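Local atomic coordinates of chitinase (Thermococcus chitonophagus, PDB entry 5XSW), a protein that probably hydrolyses internal beta-1,4 linkages of chitin, as an archaeal endochitinase, and probably binds polysaccharide. Residues Q161-L173 with N380-Y393. Numbering follows the deposited sequence.
Sequences QIIIGLADIDYPL and NITATMDMETERIY. With GOL (glycerol), chain L.
Arg391 reaches back along 161-173 and closes on the carbonyl of Leu166 and the carboxylate of Asp168. Its CB lies 3.9 Å from Leu166 O, and the bend about CG-CD (chi3 47°) then brings the guanidinium round to that oxygen. NE and NH2 both donate to Leu166 O, each at 2.9 Å, with the oxygen in the guanidinium plane. NH2 also forms a salt bridge to Asp168 OD1 (2.9 Å), approaching from above the carboxylate plane, which is turned 65° from the guanidinium. NH1 bonds to O2 of a glycerol, probably from the crystallisation liquor, which donates to Asp168 OD2.

Behind this grip the backbones form a single beta bridge at Gly165 and Ile392: Tyr393 N donates to Ile164 O (2.9 Å) and Leu166 N to Arg391 O (3.0 Å). A water joins Ile162 O, Ile164 N and Tyr393 O beyond it. Glu388 OE2 accepts from Arg391 N, while OE1 lies 3.4 Å from Ala167 CB and takes a water held by Asp168 N.

Toward helix 374-386 the contact turns apolar. The Ile169 and Ile381 side chains cross at about a right angle, CG2 to CG1 4.0 Å, and Ile381 CD1 continues to Leu173 CD1. The Leu173 side chain is about 7 Å from a bound 2-acetamido-2-deoxy-alpha-D-glucopyranose, and the chain runs on into Asn174 and Leu175 of the glycan pocket.

Strand 168-169, outermost in a small antiparallel sheet, is thus joined to helix 374-386 and its following loop by backbone bonds, a side-on, two-nitrogen grip on Leu166 O and apolar packing; Asp168 probably offsets the charge of Arg391, which also lies near Arg180.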
loop_
_atom_site.group_PDB
_atom_site.type_symbol
_atom_site.label_atom_id
_atom_site.label_comp_id
_atom_site.label_asym_id
_atom_site.label_seq_id
_atom_site.Cartn_x
_atom_site.Cartn_y
_atom_site.Cartn_z
ATOM N N GLN A 161 23.434 -6.863 26.256
ATOM C CA GLN A 161 24.064 -5.691 25.615
ATOM C C GLN A 161 23.563 -5.527 24.172
ATOM O O GLN A 161 23.396 -6.528 23.479
ATOM C CB GLN A 161 25.590 -5.794 25.554
ATOM C CG GLN A 161 26.298 -5.536 26.933
ATOM C CD GLN A 161 27.760 -5.796 26.862
ATOM O OE1 GLN A 161 28.422 -5.492 25.859
ATOM N NE2 GLN A 161 28.311 -6.390 27.946
ATOM N N ILE A 162 23.333 -4.276 23.752
ATOM C CA ILE A 162 23.088 -3.944 22.324
ATOM C C ILE A 162 24.389 -3.514 21.727
ATOM O O ILE A 162 25.053 -2.612 22.254
ATOM C CB ILE A 162 22.110 -2.766 22.148
ATOM C CG1 ILE A 162 20.812 -3.046 22.873
ATOM C CG2 ILE A 162 21.854 -2.476 20.639
ATOM C CD1 ILE A 162 20.057 -1.793 23.161
ATOM N N ILE A 163 24.780 -4.140 20.637
ATOM C CA ILE A 163 26.080 -3.841 20.044
ATOM C C ILE A 163 25.877 -3.281 18.609
ATOM O O ILE A 163 25.756 -4.051 17.629
ATOM C CB ILE A 163 26.982 -5.124 19.915
ATOM C CG1 ILE A 163 27.000 -5.923 21.243
ATOM C CG2 ILE A 163 28.341 -4.710 19.421
ATOM C CD1 ILE A 163 27.539 -5.098 22.395
ATOM N N ILE A 164 25.866 -1.964 18.478
ATOM C CA ILE A 164 25.816 -1.376 17.155
ATOM C C ILE A 164 27.248 -1.041 16.782
ATOM O O ILE A 164 27.901 -0.248 17.454
ATOM C CB ILE A 164 24.965 -0.097 17.131
ATOM C CG1 ILE A 164 23.505 -0.420 17.454
ATOM C CG2 ILE A 164 25.075 0.583 15.777
ATOM C CD1 ILE A 164 22.644 0.804 17.675
ATOM N N GLY A 165 27.741 -1.645 15.709
ATOM C CA GLY A 165 29.132 -1.461 15.354
ATOM C C GLY A 165 29.295 -0.318 14.383
ATOM O O GLY A 165 28.906 -0.414 13.224
ATOM N N LEU A 166 29.891 0.766 14.865
ATOM C CA LEU A 166 30.105 1.943 14.042
ATOM C C LEU A 166 31.395 1.782 13.259
ATOM O O LEU A 166 32.365 2.495 13.480
ATOM C CB LEU A 166 30.148 3.195 14.915
ATOM C CG LEU A 166 28.986 3.309 15.905
ATOM C CD1 LEU A 166 29.150 4.511 16.818
ATOM C CD2 LEU A 166 27.659 3.368 15.167
ATOM N N ALA A 167 31.384 0.825 12.340
ATOM C CA ALA A 167 32.547 0.507 11.527
ATOM C C ALA A 167 32.828 1.540 10.448
ATOM O O ALA A 167 31.920 2.199 9.952
ATOM C CB ALA A 167 32.387 -0.869 10.901
ATOM N N ASP A 168 34.098 1.671 10.087
ATOM C CA ASP A 168 34.455 2.347 8.860
ATOM C C ASP A 168 33.996 1.443 7.716
ATOM O O ASP A 168 34.286 0.251 7.702
ATOM C CB ASP A 168 35.965 2.581 8.787
ATOM C CG ASP A 168 36.403 3.821 9.549
ATOM O OD1 ASP A 168 35.534 4.604 9.981
ATOM O OD2 ASP A 168 37.622 4.012 9.716
ATOM N N ILE A 169 33.502 2.034 6.635
ATOM C CA ILE A 169 32.984 1.267 5.513
ATOM C C ILE A 169 33.869 1.501 4.282
ATOM O O ILE A 169 34.028 2.648 3.865
ATOM C CB ILE A 169 31.514 1.662 5.186
ATOM C CG1 ILE A 169 30.615 1.402 6.394
ATOM C CG2 ILE A 169 31.019 0.889 3.965
ATOM C CD1 ILE A 169 30.664 -0.067 6.863
ATOM N N ASP A 170 34.463 0.430 3.737
ATOM C CA ASP A 170 35.339 0.529 2.541
ATOM C C ASP A 170 34.584 0.242 1.244
ATOM O O ASP A 170 35.096 0.445 0.136
ATOM C CB ASP A 170 36.517 -0.454 2.617
ATOM C CG ASP A 170 37.590 -0.007 3.568
ATOM O OD1 ASP A 170 37.618 1.203 3.902
ATOM O OD2 ASP A 170 38.418 -0.868 3.954
ATOM N N TYR A 171 33.395 -0.312 1.398
ATOM C CA TYR A 171 32.499 -0.561 0.276
ATOM C C TYR A 171 32.096 0.782 -0.305
ATOM O O TYR A 171 31.932 1.747 0.436
ATOM C CB TYR A 171 31.271 -1.349 0.745
ATOM C CG TYR A 171 30.429 -1.895 -0.386
ATOM C CD1 TYR A 171 30.741 -3.105 -0.986
ATOM C CD2 TYR A 171 29.319 -1.199 -0.855
ATOM C CE1 TYR A 171 29.984 -3.580 -2.035
ATOM C CE2 TYR A 171 28.574 -1.684 -1.871
ATOM C CZ TYR A 171 28.892 -2.871 -2.445
ATOM O OH TYR A 171 28.129 -3.352 -3.477
ATOM N N PRO A 172 31.941 0.866 -1.632
ATOM C CA PRO A 172 31.578 2.184 -2.199
ATOM C C PRO A 172 30.077 2.519 -2.037
ATOM O O PRO A 172 29.250 2.294 -2.944
ATOM C CB PRO A 172 31.958 2.043 -3.686
ATOM C CG PRO A 172 31.790 0.522 -3.968
ATOM C CD PRO A 172 32.243 -0.150 -2.667
ATOM N N LEU A 173 29.730 3.110 -0.898
ATOM C CA LEU A 173 28.333 3.241 -0.516
ATOM C C LEU A 173 27.769 4.385 -1.322
ATOM O O LEU A 173 28.263 5.528 -1.219
ATOM C CB LEU A 173 28.196 3.560 0.990
ATOM C CG LEU A 173 26.851 4.113 1.463
ATOM C CD1 LEU A 173 25.703 3.091 1.208
ATOM C CD2 LEU A 173 26.996 4.388 2.989
ATOM N N ASN A 380 26.906 -6.238 2.670
ATOM C CA ASN A 380 28.298 -5.903 3.012
ATOM C C ASN A 380 28.395 -5.012 4.254
ATOM O O ASN A 380 29.231 -5.235 5.139
ATOM C CB ASN A 380 28.983 -5.220 1.825
ATOM C CG ASN A 380 29.252 -6.231 0.680
ATOM O OD1 ASN A 380 29.509 -7.433 0.912
ATOM N ND2 ASN A 380 29.130 -5.764 -0.548
ATOM N N ILE A 381 27.543 -4.002 4.343
ATOM C CA ILE A 381 27.628 -3.106 5.515
ATOM C C ILE A 381 27.182 -3.829 6.795
ATOM O O ILE A 381 27.808 -3.662 7.863
ATOM C CB ILE A 381 26.793 -1.790 5.285
ATOM C CG1 ILE A 381 27.461 -0.968 4.183
ATOM C CG2 ILE A 381 26.688 -0.943 6.575
ATOM C CD1 ILE A 381 26.690 0.356 3.808
ATOM N N THR A 382 26.115 -4.619 6.716
ATOM C CA THR A 382 25.677 -5.379 7.886
ATOM C C THR A 382 26.834 -6.287 8.376
ATOM O O THR A 382 27.106 -6.351 9.593
ATOM C CB THR A 382 24.426 -6.252 7.560
ATOM O OG1 THR A 382 23.395 -5.403 7.036
ATOM C CG2 THR A 382 23.849 -6.996 8.785
ATOM N N ALA A 383 27.460 -7.013 7.442
ATOM C CA ALA A 383 28.576 -7.917 7.793
ATOM C C ALA A 383 29.733 -7.115 8.432
ATOM O O ALA A 383 30.277 -7.512 9.449
ATOM C CB ALA A 383 29.076 -8.687 6.538
ATOM N N THR A 384 30.113 -5.997 7.834
ATOM C CA THR A 384 31.195 -5.147 8.389
ATOM C C THR A 384 30.884 -4.612 9.783
ATOM O O THR A 384 31.744 -4.619 10.657
ATOM C CB THR A 384 31.501 -3.972 7.432
ATOM O OG1 THR A 384 31.799 -4.540 6.140
ATOM C CG2 THR A 384 32.714 -3.129 7.896
ATOM N N MET A 385 29.658 -4.140 9.994
ATOM C CA MET A 385 29.244 -3.682 11.312
ATOM C C MET A 385 29.266 -4.824 12.326
ATOM O O MET A 385 29.691 -4.644 13.468
ATOM C CB MET A 385 27.827 -3.079 11.235
ATOM C CG MET A 385 27.822 -1.751 10.467
ATOM S SD MET A 385 26.157 -1.095 10.415
ATOM C CE MET A 385 26.043 -0.309 12.050
ATOM N N ASP A 386 28.770 -5.978 11.912
ATOM C CA ASP A 386 28.740 -7.180 12.783
ATOM C C ASP A 386 30.156 -7.539 13.314
ATOM O O ASP A 386 30.279 -8.096 14.399
ATOM C CB ASP A 386 28.261 -8.409 12.036
ATOM C CG ASP A 386 26.746 -8.422 11.704
ATOM O OD1 ASP A 386 25.930 -7.657 12.295
ATOM O OD2 ASP A 386 26.387 -9.303 10.885
ATOM N N MET A 387 31.173 -7.335 12.474
ATOM C CA MET A 387 32.577 -7.645 12.836
ATOM C C MET A 387 33.239 -6.566 13.701
ATOM O O MET A 387 34.376 -6.762 14.167
ATOM C CB MET A 387 33.441 -7.820 11.590
ATOM C CG MET A 387 33.006 -8.957 10.685
ATOM S SD MET A 387 33.133 -10.521 11.592
ATOM C CE MET A 387 34.937 -10.666 11.724
ATOM N N GLU A 388 32.583 -5.418 13.886
ATOM C CA GLU A 388 33.238 -4.285 14.528
ATOM C C GLU A 388 33.400 -4.582 16.028
ATOM O O GLU A 388 32.451 -5.009 16.672
ATOM C CB GLU A 388 32.435 -2.995 14.335
ATOM C CG GLU A 388 32.986 -1.801 15.117
ATOM C CD GLU A 388 34.329 -1.292 14.595
ATOM O OE1 GLU A 388 34.609 -1.457 13.397
ATOM O OE2 GLU A 388 35.104 -0.681 15.382
ATOM N N THR A 389 34.594 -4.390 16.569
ATOM C CA THR A 389 34.797 -4.573 18.002
ATOM C C THR A 389 35.269 -3.324 18.726
ATOM O O THR A 389 35.035 -3.169 19.907
ATOM C CB THR A 389 35.799 -5.706 18.291
ATOM O OG1 THR A 389 37.056 -5.412 17.674
ATOM C CG2 THR A 389 35.273 -7.013 17.768
ATOM N N GLU A 390 36.011 -2.491 18.019
ATOM C CA GLU A 390 36.576 -1.266 18.574
ATOM C C GLU A 390 35.647 -0.106 18.902
ATOM O O GLU A 390 35.826 0.556 19.905
ATOM C CB GLU A 390 37.744 -0.799 17.721
ATOM C CG GLU A 390 38.828 -1.847 17.615
ATOM C CD GLU A 390 40.108 -1.301 17.037
ATOM O OE1 GLU A 390 40.167 -0.087 16.753
ATOM O OE2 GLU A 390 41.054 -2.090 16.867
ATOM N N ARG A 391 34.692 0.163 18.026
ATOM C CA ARG A 391 33.830 1.316 18.187
ATOM C C ARG A 391 32.376 0.870 18.232
ATOM O O ARG A 391 31.786 0.585 17.205
ATOM C CB ARG A 391 34.053 2.256 17.005
ATOM C CG ARG A 391 33.957 3.731 17.310
ATOM C CD ARG A 391 34.672 4.574 16.264
ATOM N NE ARG A 391 34.323 4.173 14.911
ATOM C CZ ARG A 391 34.945 4.589 13.816
ATOM N NH1 ARG A 391 35.952 5.437 13.898
ATOM N NH2 ARG A 391 34.552 4.155 12.634
ATOM N N ILE A 392 31.796 0.862 19.420
ATOM C CA ILE A 392 30.441 0.376 19.605
ATOM C C ILE A 392 29.604 1.495 20.161
ATOM O O ILE A 392 30.005 2.155 21.102
ATOM C CB ILE A 392 30.371 -0.801 20.594
ATOM C CG1 ILE A 392 31.257 -1.949 20.135
ATOM C CG2 ILE A 392 28.945 -1.283 20.739
ATOM C CD1 ILE A 392 31.106 -2.285 18.674
ATOM N N TYR A 393 28.438 1.714 19.582
ATOM C CA TYR A 393 27.628 2.820 20.057
ATOM C C TYR A 393 27.237 2.702 21.548
ATOM O O TYR A 393 26.859 1.647 22.018
ATOM C CB TYR A 393 26.352 2.935 19.217
ATOM C CG TYR A 393 25.461 4.031 19.641
ATOM C CD1 TYR A 393 25.753 5.333 19.305
ATOM C CD2 TYR A 393 24.315 3.765 20.381
ATOM C CE1 TYR A 393 24.909 6.411 19.713
ATOM C CE2 TYR A 393 23.475 4.804 20.786
ATOM C CZ TYR A 393 23.773 6.122 20.406
ATOM O OH TYR A 393 22.923 7.136 20.787
HETATM C C1 GOL L . 39.943 6.201 12.292
HETATM O O1 GOL L . 39.647 4.800 12.328
HETATM C C2 GOL L . 38.948 6.901 11.376
HETATM O O2 GOL L . 37.688 6.230 11.455
HETATM C C3 GOL L . 38.776 8.347 11.823
HETATM O O3 GOL L . 39.277 9.222 10.807
HETATM O O HOH W 1 25.449 -0.346 20.683
HETATM O O HOH W 2 35.977 0.249 11.668
#